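Local coordinates for protein cellobiose 2-epimerase (Spirochaeta thermophila DSM 6192, PDB 5ZIG) that probably catalyses the reversible epimerization of cellobiose to 4-O-beta-D-glucopyranosyl-D-mannose, at residues I221-R225 against T226-P230; G373-G377 against G378-A382; S264-L268 against Y269-L273; R395-D398 against T399-E403. One frame throughout, in Å; residues are numbered along the deposited sequence.

Contact 1: I221-R225 against T226-P230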
loop_
_atom_site.group_PDB
_atom_site.type_symbol
_atom_site.label_atom_id
_atom_site.label_comp_id
_atom_site.label_asym_id
_atom_site.label_seq_id
_atom_site.Cartn_x
_atom_site.Cartn_y
_atom_site.Cartn_z
ATOM N N ILE A 221 2.496 2.603 16.550
ATOM C CA ILE A 221 1.703 1.479 17.045
ATOM C C ILE A 221 0.756 1.943 18.145
ATOM O O ILE A 221 -0.419 1.554 18.175
ATOM C CB ILE A 221 2.619 0.326 17.512
ATOM C CG1 ILE A 221 3.267 -0.346 16.301
ATOM C CG2 ILE A 221 1.812 -0.725 18.239
ATOM C CD1 ILE A 221 4.740 -0.537 16.394
ATOM N N LEU A 222 1.240 2.811 19.042
ATOM C CA LEU A 222 0.378 3.324 20.104
ATOM C C LEU A 222 -0.757 4.183 19.555
ATOM O O LEU A 222 -1.856 4.185 20.119
ATOM C CB LEU A 222 1.201 4.129 21.120
ATOM C CG LEU A 222 2.102 3.332 22.074
ATOM C CD1 LEU A 222 3.119 4.254 22.701
ATOM C CD2 LEU A 222 1.287 2.631 23.155
ATOM N N ILE A 223 -0.507 4.936 18.478
ATOM C CA ILE A 223 -1.572 5.705 17.843
ATOM C C ILE A 223 -2.650 4.757 17.327
ATOM O O ILE A 223 -3.854 4.964 17.544
ATOM C CB ILE A 223 -0.996 6.570 16.704
ATOM C CG1 ILE A 223 0.042 7.552 17.232
ATOM C CG2 ILE A 223 -2.108 7.264 15.917
ATOM C CD1 ILE A 223 -0.506 8.540 18.224
ATOM N N PHE A 224 -2.221 3.697 16.638
ATOM C CA PHE A 224 -3.165 2.720 16.107
ATOM C C PHE A 224 -3.883 1.981 17.227
ATOM O O PHE A 224 -5.106 1.842 17.181
ATOM C CB PHE A 224 -2.441 1.750 15.172
ATOM C CG PHE A 224 -2.350 2.248 13.747
ATOM C CD1 PHE A 224 -3.400 2.033 12.857
ATOM C CD2 PHE A 224 -1.234 2.952 13.302
ATOM C CE1 PHE A 224 -3.329 2.499 11.547
ATOM C CE2 PHE A 224 -1.148 3.420 11.995
ATOM C CZ PHE A 224 -2.200 3.198 11.116
ATOM N N ARG A 225 -3.150 1.562 18.271
ATOM C CA ARG A 225 -3.785 0.860 19.390
ATOM C C ARG A 225 -4.812 1.733 20.095
ATOM O O ARG A 225 -5.849 1.235 20.551
ATOM C CB ARG A 225 -2.744 0.387 20.413
ATOM C CG ARG A 225 -3.340 -0.521 21.502
ATOM C CD ARG A 225 -3.896 -1.794 20.838
ATOM N NE ARG A 225 -4.676 -2.672 21.711
ATOM C CZ ARG A 225 -5.994 -2.584 21.864
ATOM N NH1 ARG A 225 -6.677 -1.646 21.217
ATOM N NH2 ARG A 225 -6.632 -3.421 22.667
ATOM N N THR A 226 -4.540 3.037 20.210
ATOM C CA THR A 226 -5.353 3.886 21.078
ATOM C C THR A 226 -6.366 4.725 20.312
ATOM O O THR A 226 -7.519 4.830 20.734
ATOM C CB THR A 226 -4.475 4.829 21.926
ATOM O OG1 THR A 226 -3.462 4.093 22.624
ATOM C CG2 THR A 226 -5.328 5.569 22.933
ATOM N N HIS A 227 -5.953 5.362 19.214
ATOM C CA HIS A 227 -6.834 6.305 18.541
ATOM C C HIS A 227 -7.443 5.740 17.259
ATOM O O HIS A 227 -8.642 5.914 17.026
ATOM C CB HIS A 227 -6.092 7.622 18.228
ATOM C CG HIS A 227 -5.559 8.330 19.441
ATOM N ND1 HIS A 227 -6.368 8.772 20.471
ATOM C CD2 HIS A 227 -4.294 8.674 19.787
ATOM C CE1 HIS A 227 -5.623 9.340 21.405
ATOM N NE2 HIS A 227 -4.362 9.296 21.017
ATOM N N ILE A 228 -6.666 5.053 16.425
ATOM C CA ILE A 228 -7.142 4.690 15.097
ATOM C C ILE A 228 -7.915 3.379 15.115
ATOM O O ILE A 228 -9.007 3.283 14.550
ATOM C CB ILE A 228 -5.969 4.640 14.099
ATOM C CG1 ILE A 228 -5.265 6.005 14.084
ATOM C CG2 ILE A 228 -6.490 4.207 12.716
ATOM C CD1 ILE A 228 -4.366 6.283 12.878
ATOM N N ALA A 229 -7.378 2.360 15.781
ATOM C CA ALA A 229 -7.969 1.021 15.787
ATOM C C ALA A 229 -8.180 0.526 17.214
ATOM O O ALA A 229 -7.631 -0.507 17.604
ATOM C CB ALA A 229 -7.074 0.058 15.010
ATOM N N PRO A 230 -8.974 1.234 18.027
ATOM C CA PRO A 230 -9.186 0.741 19.403
ATOM C C PRO A 230 -10.030 -0.514 19.456
ATOM O O PRO A 230 -9.740 -1.422 20.247
ATOM C CB PRO A 230 -9.871 1.924 20.102
ATOM C CG PRO A 230 -10.599 2.652 18.976
ATOM C CD PRO A 230 -9.712 2.491 17.763
#
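I228 lies over F224 on the buried side of this helix end. Its CD1 sits above the middle of the phenyl ring, 4.2 Å from the centroid and 11° off the ring normal, a CH-pi contact, while CG2 comes within 3.8 Å of CE1 of F224 near the rim. With CG1 anti to the carbonyl carbon (chi1 -57°), I228 also reaches back to I223, where its CG1 meets CG2 of I223 at 3.9 Å. Helix 191-208 closes over this packed face through M191, H194 and L195. The I223-I228 contact, five residues apart, fits the wider pi-type turn that ends helix 211-228. The carbonyl O of I223 accepts from H227 N at 2.7 Å and from I228 N at 3.0 Å, the two donors coming from opposite faces of its plane, and F224 O accepts from A229 N, where the chain leaves helical geometry. The other side is polar and more open to solvent. There OG1 of T226 turns back to donate to L222 O at 3.0 Å, so that this carbonyl holds both the amide and the hydroxyl of one residue. R225 bends at chi2 (62°) and brings NH1 to within 3.2 Å of P230 O, tying the helix to the chain that leaves it; its guanidinium also makes a cation-pi contact with W280, whose NE1 is hydrogen-bonded to A229 O.

Contact 2: G373-G377 against G378-A382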
loop_
_atom_site.group_PDB
_atom_site.type_symbol
_atom_site.label_atom_id
_atom_site.label_comp_id
_atom_site.label_asym_id
_atom_site.label_seq_id
_atom_site.Cartn_x
_atom_site.Cartn_y
_atom_site.Cartn_z
ATOM N N GLY A 373 -15.481 3.747 -16.748
ATOM C CA GLY A 373 -15.225 5.099 -16.306
ATOM C C GLY A 373 -14.048 5.260 -15.371
ATOM O O GLY A 373 -13.846 6.354 -14.846
ATOM N N TYR A 374 -13.262 4.219 -15.186
ATOM C CA TYR A 374 -12.060 4.230 -14.354
ATOM C C TYR A 374 -10.860 3.962 -15.171
ATOM O O TYR A 374 -10.941 3.399 -16.227
ATOM C CB TYR A 374 -12.084 3.181 -13.257
ATOM C CG TYR A 374 -13.149 3.363 -12.265
ATOM C CD1 TYR A 374 -12.943 4.072 -11.126
ATOM C CD2 TYR A 374 -14.359 2.814 -12.468
ATOM C CE1 TYR A 374 -13.939 4.232 -10.218
ATOM C CE2 TYR A 374 -15.350 2.987 -11.595
ATOM C CZ TYR A 374 -15.138 3.697 -10.471
ATOM O OH TYR A 374 -16.163 3.806 -9.618
ATOM N N GLU A 375 -9.724 4.370 -14.666
ATOM C CA GLU A 375 -8.507 4.103 -15.363
ATOM C C GLU A 375 -7.859 2.796 -14.989
ATOM O O GLU A 375 -8.167 2.192 -14.020
ATOM C CB GLU A 375 -7.502 5.211 -15.219
ATOM C CG GLU A 375 -7.288 5.696 -13.830
ATOM C CD GLU A 375 -7.028 7.177 -13.812
ATOM O OE1 GLU A 375 -7.072 7.850 -14.861
ATOM O OE2 GLU A 375 -6.788 7.662 -12.723
ATOM N N LYS A 376 -6.961 2.428 -15.860
ATOM C CA LYS A 376 -6.128 1.297 -15.710
ATOM C C LYS A 376 -4.897 1.691 -14.919
ATOM O O LYS A 376 -4.379 0.923 -14.196
ATOM C CB LYS A 376 -5.657 0.836 -17.025
ATOM C CG LYS A 376 -6.312 -0.373 -17.543
ATOM C CD LYS A 376 -6.272 -1.559 -16.630
ATOM C CE LYS A 376 -7.316 -2.516 -17.149
ATOM N NZ LYS A 376 -7.013 -2.895 -18.529
ATOM N N GLY A 377 -4.416 2.897 -15.130
ATOM C CA GLY A 377 -3.279 3.435 -14.440
ATOM C C GLY A 377 -3.404 4.926 -14.259
ATOM O O GLY A 377 -3.935 5.552 -15.095
ATOM N N GLY A 378 -2.935 5.461 -13.149
ATOM C CA GLY A 378 -2.993 6.897 -12.933
ATOM C C GLY A 378 -2.508 7.291 -11.557
ATOM O O GLY A 378 -1.679 6.606 -10.954
ATOM N N MET A 379 -3.044 8.406 -11.067
ATOM C CA MET A 379 -2.652 8.918 -9.758
ATOM C C MET A 379 -2.975 7.927 -8.653
ATOM O O MET A 379 -2.333 7.940 -7.598
ATOM C CB MET A 379 -3.353 10.247 -9.477
ATOM C CG MET A 379 -3.047 11.340 -10.480
ATOM S SD MET A 379 -1.669 12.343 -9.919
ATOM C CE MET A 379 -2.249 12.882 -8.303
ATOM N N TRP A 380 -3.974 7.082 -8.860
ATOM C CA TRP A 380 -4.465 6.222 -7.800
ATOM C C TRP A 380 -4.205 4.743 -8.052
ATOM O O TRP A 380 -4.351 3.937 -7.125
ATOM C CB TRP A 380 -5.965 6.463 -7.595
ATOM C CG TRP A 380 -6.272 7.757 -6.893
ATOM C CD1 TRP A 380 -6.012 8.064 -5.583
ATOM C CD2 TRP A 380 -6.890 8.922 -7.462
ATOM N NE1 TRP A 380 -6.439 9.341 -5.303
ATOM C CE2 TRP A 380 -6.981 9.888 -6.437
ATOM C CE3 TRP A 380 -7.381 9.239 -8.735
ATOM C CZ2 TRP A 380 -7.545 11.149 -6.649
ATOM C CZ3 TRP A 380 -7.942 10.485 -8.941
ATOM C CH2 TRP A 380 -8.018 11.428 -7.906
ATOM N N LYS A 381 -3.816 4.351 -9.260
ATOM C CA LYS A 381 -3.502 2.953 -9.485
ATOM C C LYS A 381 -2.180 2.840 -10.222
ATOM O O LYS A 381 -2.020 3.356 -11.334
ATOM C CB LYS A 381 -4.635 2.246 -10.217
ATOM C CG LYS A 381 -4.296 0.855 -10.739
ATOM C CD LYS A 381 -5.530 0.247 -11.384
ATOM C CE LYS A 381 -5.308 -1.243 -11.719
ATOM N NZ LYS A 381 -4.646 -1.361 -13.033
ATOM N N ALA A 382 -1.234 2.174 -9.581
ATOM C CA ALA A 382 0.063 1.890 -10.160
ATOM C C ALA A 382 0.305 0.386 -10.080
ATOM O O ALA A 382 -0.638 -0.402 -10.161
ATOM C CB ALA A 382 1.158 2.681 -9.435
HETATM O O HOH W 1 -4.878 9.850 -12.503
HETATM O O HOH W 2 -5.400 6.110 -10.978
#
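The ammonium of K381 donates to the main-chain O of K376, with NZ to O at 2.6 Å, in the carbonyl plane and on a lone pair. K381 gets there by stretching out with CG anti to the backbone N (chi1 169°) and turning only at chi4; along the way its CD passes 3.1 Å from the same K376 O. The K376 and K381 side chains run side by side in one direction, yet the two NZ atoms stay 6.2 Å apart. Acidic partners probably ease that closeness: K381 forms a salt bridge with E359 and a cation-pi contact with W315, and K376 a salt bridge with D354 as well as a hydrogen bond to G358 O. On the other flank two waters join E375 to the turn. OE2 accepts from both, and they pass the link on to M379 N and W380 N, each 2.7 Å from its water. Between these two grips the chain doubles back in the loop joining strand 363-364 to helix 384-402, where G378 N is hydrogen-bonded to K381 O. K376 and G377 both face I45 in a classic beta bulge, which fixes the start of the turn against strand 44-45. Further out, OE1 of E375 is hydrogen-bonded to S44 OG, leaving OE2 directed at the waters and near the edge of the W380 ring.

Contact 3: S264-L268 against Y269-L273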
loop_
_atom_site.group_PDB
_atom_site.type_symbol
_atom_site.label_atom_id
_atom_site.label_comp_id
_atom_site.label_asym_id
_atom_site.label_seq_id
_atom_site.Cartn_x
_atom_site.Cartn_y
_atom_site.Cartn_z
ATOM N N SER A 264 5.299 -4.581 11.516
ATOM C CA SER A 264 6.017 -3.649 12.380
ATOM C C SER A 264 6.260 -4.236 13.769
ATOM O O SER A 264 7.360 -4.103 14.326
ATOM C CB SER A 264 5.252 -2.329 12.469
ATOM O OG SER A 264 3.939 -2.540 12.948
ATOM N N VAL A 265 5.244 -4.892 14.349
ATOM C CA VAL A 265 5.385 -5.463 15.693
ATOM C C VAL A 265 6.281 -6.702 15.668
ATOM O O VAL A 265 6.955 -7.017 16.664
ATOM C CB VAL A 265 4.002 -5.742 16.315
ATOM C CG1 VAL A 265 4.112 -6.480 17.687
ATOM C CG2 VAL A 265 3.250 -4.462 16.521
ATOM N N GLU A 266 6.349 -7.397 14.532
ATOM C CA GLU A 266 7.352 -8.443 14.372
ATOM C C GLU A 266 8.762 -7.854 14.286
ATOM O O GLU A 266 9.696 -8.364 14.920
ATOM C CB GLU A 266 7.032 -9.292 13.139
ATOM C CG GLU A 266 7.914 -10.529 13.010
ATOM C CD GLU A 266 7.246 -11.660 12.226
ATOM O OE1 GLU A 266 7.928 -12.670 11.954
ATOM O OE2 GLU A 266 6.044 -11.550 11.892
ATOM N N LEU A 267 8.940 -6.771 13.523
ATOM C CA LEU A 267 10.254 -6.142 13.490
ATOM C C LEU A 267 10.667 -5.643 14.869
ATOM O O LEU A 267 11.861 -5.601 15.184
ATOM C CB LEU A 267 10.261 -4.991 12.484
ATOM C CG LEU A 267 10.327 -5.375 11.011
ATOM C CD1 LEU A 267 10.060 -4.136 10.166
ATOM C CD2 LEU A 267 11.682 -6.010 10.676
ATOM N N LEU A 268 9.704 -5.266 15.710
ATOM C CA LEU A 268 10.054 -4.738 17.025
ATOM C C LEU A 268 10.340 -5.856 18.033
ATOM O O LEU A 268 11.327 -5.797 18.775
ATOM C CB LEU A 268 8.932 -3.823 17.531
ATOM C CG LEU A 268 9.027 -2.301 17.345
ATOM C CD1 LEU A 268 9.439 -1.920 15.945
ATOM C CD2 LEU A 268 7.696 -1.704 17.647
ATOM N N TYR A 269 9.488 -6.878 18.090
ATOM C CA TYR A 269 9.601 -7.896 19.129
ATOM C C TYR A 269 9.834 -9.304 18.606
ATOM O O TYR A 269 9.903 -10.229 19.414
ATOM C CB TYR A 269 8.346 -7.911 20.009
ATOM C CG TYR A 269 7.965 -6.560 20.524
ATOM C CD1 TYR A 269 8.717 -5.931 21.515
ATOM C CD2 TYR A 269 6.852 -5.899 20.022
ATOM C CE1 TYR A 269 8.361 -4.682 21.989
ATOM C CE2 TYR A 269 6.489 -4.655 20.489
ATOM C CZ TYR A 269 7.245 -4.047 21.476
ATOM O OH TYR A 269 6.877 -2.799 21.937
ATOM N N GLY A 270 9.942 -9.496 17.299
ATOM C CA GLY A 270 10.215 -10.813 16.760
ATOM C C GLY A 270 9.041 -11.771 16.894
ATOM O O GLY A 270 7.924 -11.415 17.281
ATOM N N ASP A 271 9.329 -13.022 16.565
ATOM C CA ASP A 271 8.353 -14.102 16.547
ATOM C C ASP A 271 8.631 -15.049 17.702
ATOM O O ASP A 271 9.799 -15.398 17.923
ATOM C CB ASP A 271 8.429 -14.851 15.212
ATOM C CG ASP A 271 7.221 -15.724 14.959
ATOM O OD1 ASP A 271 6.090 -15.191 14.887
ATOM O OD2 ASP A 271 7.410 -16.952 14.818
ATOM N N PRO A 272 7.613 -15.471 18.481
ATOM C CA PRO A 272 6.185 -15.144 18.366
ATOM C C PRO A 272 5.872 -13.723 18.803
ATOM O O PRO A 272 6.598 -13.163 19.632
ATOM C CB PRO A 272 5.529 -16.139 19.316
ATOM C CG PRO A 272 6.549 -16.303 20.402
ATOM C CD PRO A 272 7.880 -16.297 19.677
ATOM N N LEU A 273 4.803 -13.147 18.263
ATOM C CA LEU A 273 4.446 -11.775 18.589
ATOM C C LEU A 273 3.809 -11.712 19.978
ATOM O O LEU A 273 3.447 -12.738 20.559
ATOM C CB LEU A 273 3.536 -11.217 17.496
ATOM C CG LEU A 273 4.256 -10.589 16.288
ATOM C CD1 LEU A 273 4.895 -11.642 15.400
ATOM C CD2 LEU A 273 3.322 -9.709 15.452
HETATM O O HOH W 3 4.972 -13.959 12.017
#
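L273 folds back under the end of helix 251-269 and pushes its two methyls against V265 and E266. CD2 lies 4.0 Å from CG1 of V265, and CD1 lies along E266 from CB (3.9 Å) out to OE2 (3.7 Å), the two side chains crossing at about a right angle. V265 CG1, placed anti to the backbone N (chi1 174°), is the bump shared by two neighbours: besides L273 it meets the edge of the Y269 ring, in the ring plane, at 3.6 Å from CD2. One face of that ring receives CB of L268, a CH-pi contact with the carbon 4.0 Å from the centroid and displaced toward the rim. L268 itself packs on M217, E218 and I221 of helix 211-228, while P274 touches both Y269 and V265. The helix stops at Y269, whose N still donates to V265 O; G270 then takes a positive phi as its N closes on E266 O at 2.6 Å, turning the chain toward D271 and the cis peptide bond before P272. E266, extended beyond CG, runs out alongside this reversal until its OE1 stands 4.3 Å from OD1 of D271. Water 3 donates to OE2 of E266 and only weakly to OD1 of D271. Hydration of this kind should soften the repulsion between the two carboxylates, which may still raise the proton affinity of one or both.

Contact 4: R395-D398 against T399-E403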
loop_
_atom_site.group_PDB
_atom_site.type_symbol
_atom_site.label_atom_id
_atom_site.label_comp_id
_atom_site.label_asym_id
_atom_site.label_seq_id
_atom_site.Cartn_x
_atom_site.Cartn_y
_atom_site.Cartn_z
ATOM N N ARG A 395 6.197 -15.606 -1.072
ATOM C CA ARG A 395 7.042 -15.870 0.079
ATOM C C ARG A 395 6.271 -16.567 1.184
ATOM O O ARG A 395 6.796 -17.478 1.836
ATOM C CB ARG A 395 7.650 -14.578 0.610
ATOM C CG ARG A 395 9.022 -14.792 1.246
ATOM C CD ARG A 395 9.377 -13.639 2.169
ATOM N NE ARG A 395 8.320 -13.339 3.135
ATOM C CZ ARG A 395 7.556 -12.252 3.098
ATOM N NH1 ARG A 395 7.727 -11.353 2.135
ATOM N NH2 ARG A 395 6.614 -12.054 4.016
ATOM N N ARG A 396 5.030 -16.144 1.417
ATOM C CA ARG A 396 4.259 -16.704 2.516
ATOM C C ARG A 396 3.802 -18.118 2.199
ATOM O O ARG A 396 3.849 -18.998 3.070
ATOM C CB ARG A 396 3.053 -15.821 2.822
ATOM C CG ARG A 396 3.388 -14.513 3.530
ATOM C CD ARG A 396 2.152 -13.594 3.450
ATOM N NE ARG A 396 2.418 -12.221 3.872
ATOM C CZ ARG A 396 2.322 -11.795 5.127
ATOM N NH1 ARG A 396 1.969 -12.633 6.095
ATOM N NH2 ARG A 396 2.589 -10.534 5.412
ATOM N N ILE A 397 3.317 -18.349 0.971
ATOM C CA ILE A 397 2.840 -19.685 0.624
ATOM C C ILE A 397 3.992 -20.678 0.663
ATOM O O ILE A 397 3.857 -21.777 1.218
ATOM C CB ILE A 397 2.117 -19.678 -0.737
ATOM C CG1 ILE A 397 0.681 -19.182 -0.558
ATOM C CG2 ILE A 397 2.054 -21.075 -1.323
ATOM C CD1 ILE A 397 -0.074 -19.004 -1.883
ATOM N N ASP A 398 5.157 -20.288 0.123
ATOM C CA ASP A 398 6.353 -21.131 0.185
ATOM C C ASP A 398 6.680 -21.546 1.615
ATOM O O ASP A 398 6.956 -22.721 1.886
ATOM C CB ASP A 398 7.560 -20.398 -0.404
ATOM C CG ASP A 398 7.544 -20.353 -1.915
ATOM O OD1 ASP A 398 6.599 -20.885 -2.527
ATOM O OD2 ASP A 398 8.489 -19.775 -2.490
ATOM N N THR A 399 6.717 -20.571 2.530
ATOM C CA THR A 399 6.951 -20.857 3.945
ATOM C C THR A 399 5.934 -21.859 4.475
ATOM O O THR A 399 6.283 -22.777 5.231
ATOM C CB THR A 399 6.889 -19.557 4.752
ATOM O OG1 THR A 399 8.079 -18.798 4.523
ATOM C CG2 THR A 399 6.758 -19.844 6.247
ATOM N N ILE A 400 4.673 -21.711 4.070
ATOM C CA ILE A 400 3.645 -22.642 4.510
ATOM C C ILE A 400 3.947 -24.045 3.989
ATOM O O ILE A 400 3.950 -25.016 4.749
ATOM C CB ILE A 400 2.254 -22.162 4.061
ATOM C CG1 ILE A 400 1.883 -20.852 4.767
ATOM C CG2 ILE A 400 1.207 -23.253 4.311
ATOM C CD1 ILE A 400 0.475 -20.374 4.445
ATOM N N LEU A 401 4.244 -24.161 2.695
ATOM C CA LEU A 401 4.433 -25.463 2.079
ATOM C C LEU A 401 5.736 -26.099 2.541
ATOM O O LEU A 401 5.832 -27.329 2.627
ATOM C CB LEU A 401 4.403 -25.338 0.555
ATOM C CG LEU A 401 3.086 -24.952 -0.131
ATOM C CD1 LEU A 401 3.319 -24.296 -1.501
ATOM C CD2 LEU A 401 2.205 -26.195 -0.286
ATOM N N GLU A 402 6.741 -25.285 2.864
ATOM C CA GLU A 402 8.006 -25.859 3.311
ATOM C C GLU A 402 7.951 -26.282 4.771
ATOM O O GLU A 402 8.648 -27.221 5.158
ATOM C CB GLU A 402 9.158 -24.867 3.109
ATOM C CG GLU A 402 9.848 -24.960 1.744
ATOM C CD GLU A 402 11.028 -24.002 1.608
ATOM O OE1 GLU A 402 10.971 -22.890 2.175
ATOM O OE2 GLU A 402 12.016 -24.356 0.929
ATOM N N GLU A 403 7.153 -25.597 5.592
ATOM C CA GLU A 403 7.102 -25.878 7.012
ATOM C C GLU A 403 5.730 -26.456 7.314
ATOM O O GLU A 403 5.553 -27.688 7.251
ATOM C CB GLU A 403 7.426 -24.617 7.826
ATOM C CG GLU A 403 7.648 -24.867 9.315
ATOM C CD GLU A 403 8.958 -25.583 9.623
ATOM O OE1 GLU A 403 8.915 -26.768 10.040
ATOM O OE2 GLU A 403 10.027 -24.949 9.457
HETATM O O HOH W 4 7.630 -15.497 4.991
#
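The last turns of helix 384-402, close to the C-terminus of the chain, bring I397 and L401 together one turn apart. Their side chains lie alongside each other and point the same way, and CG2 of I397 presses on CD1 of L401 at 3.5 Å, tighter than usual for two carbons. With CG1 of I397 beside the backbone N (chi1 -81°), CG2 falls anti to it and faces the following turn. The same pair is joined through the main chain, L401 N donating to I397 O at 2.8 Å, and E402 N likewise donates to D398 O. I400 N donates to R396 O, and CG1 of I400 rests 3.2 Å from that oxygen. Two other helices cover this side: I14, R15 and L18 of helix 7-31 pack on I397, while L11 of the same helix and Y329 of helix 315-332 touch I400. On the polar flank T399 N bonds to R395 O at 3.2 Å. Water 4 accepts from NE of R395 at 2.9 Å, in the guanidinium plane, and has a weak link to OG1 of T399. The charged ends look outside the turn: D398 forms a salt bridge with R15, while R395 and R396 both pair with E392. These pairings would balance much of the charge here, and the negative potential expected at a helix C-terminus is probably moderated by R8, whose NH1 is bonded to L401 O.

Overall arrangement
Along the chain the order is contact 1, contact 3, contact 2, contact 4. Contacts 1, 3 and 4 mark the C-terminal ends of helices 211-228, 251-269 and 384-402, whereas contact 2 is a turn in the loop leading into that last helix. Contacts 1 and 3, with centres 17 Å apart, touch: CD1 of I221 meets CD2 of L268 at 3.4 Å, so their helices pack directly. Contact 4 lies about 19 Å from contact 3, centre to centre, without touching it. In this helix-rich epimerase fold the loop of contact 2 thus sits across the chain's centre from contacts 1 and 3, 31 and 35 Å away between centres, and contact 4 is separate from it, about 32 Å off.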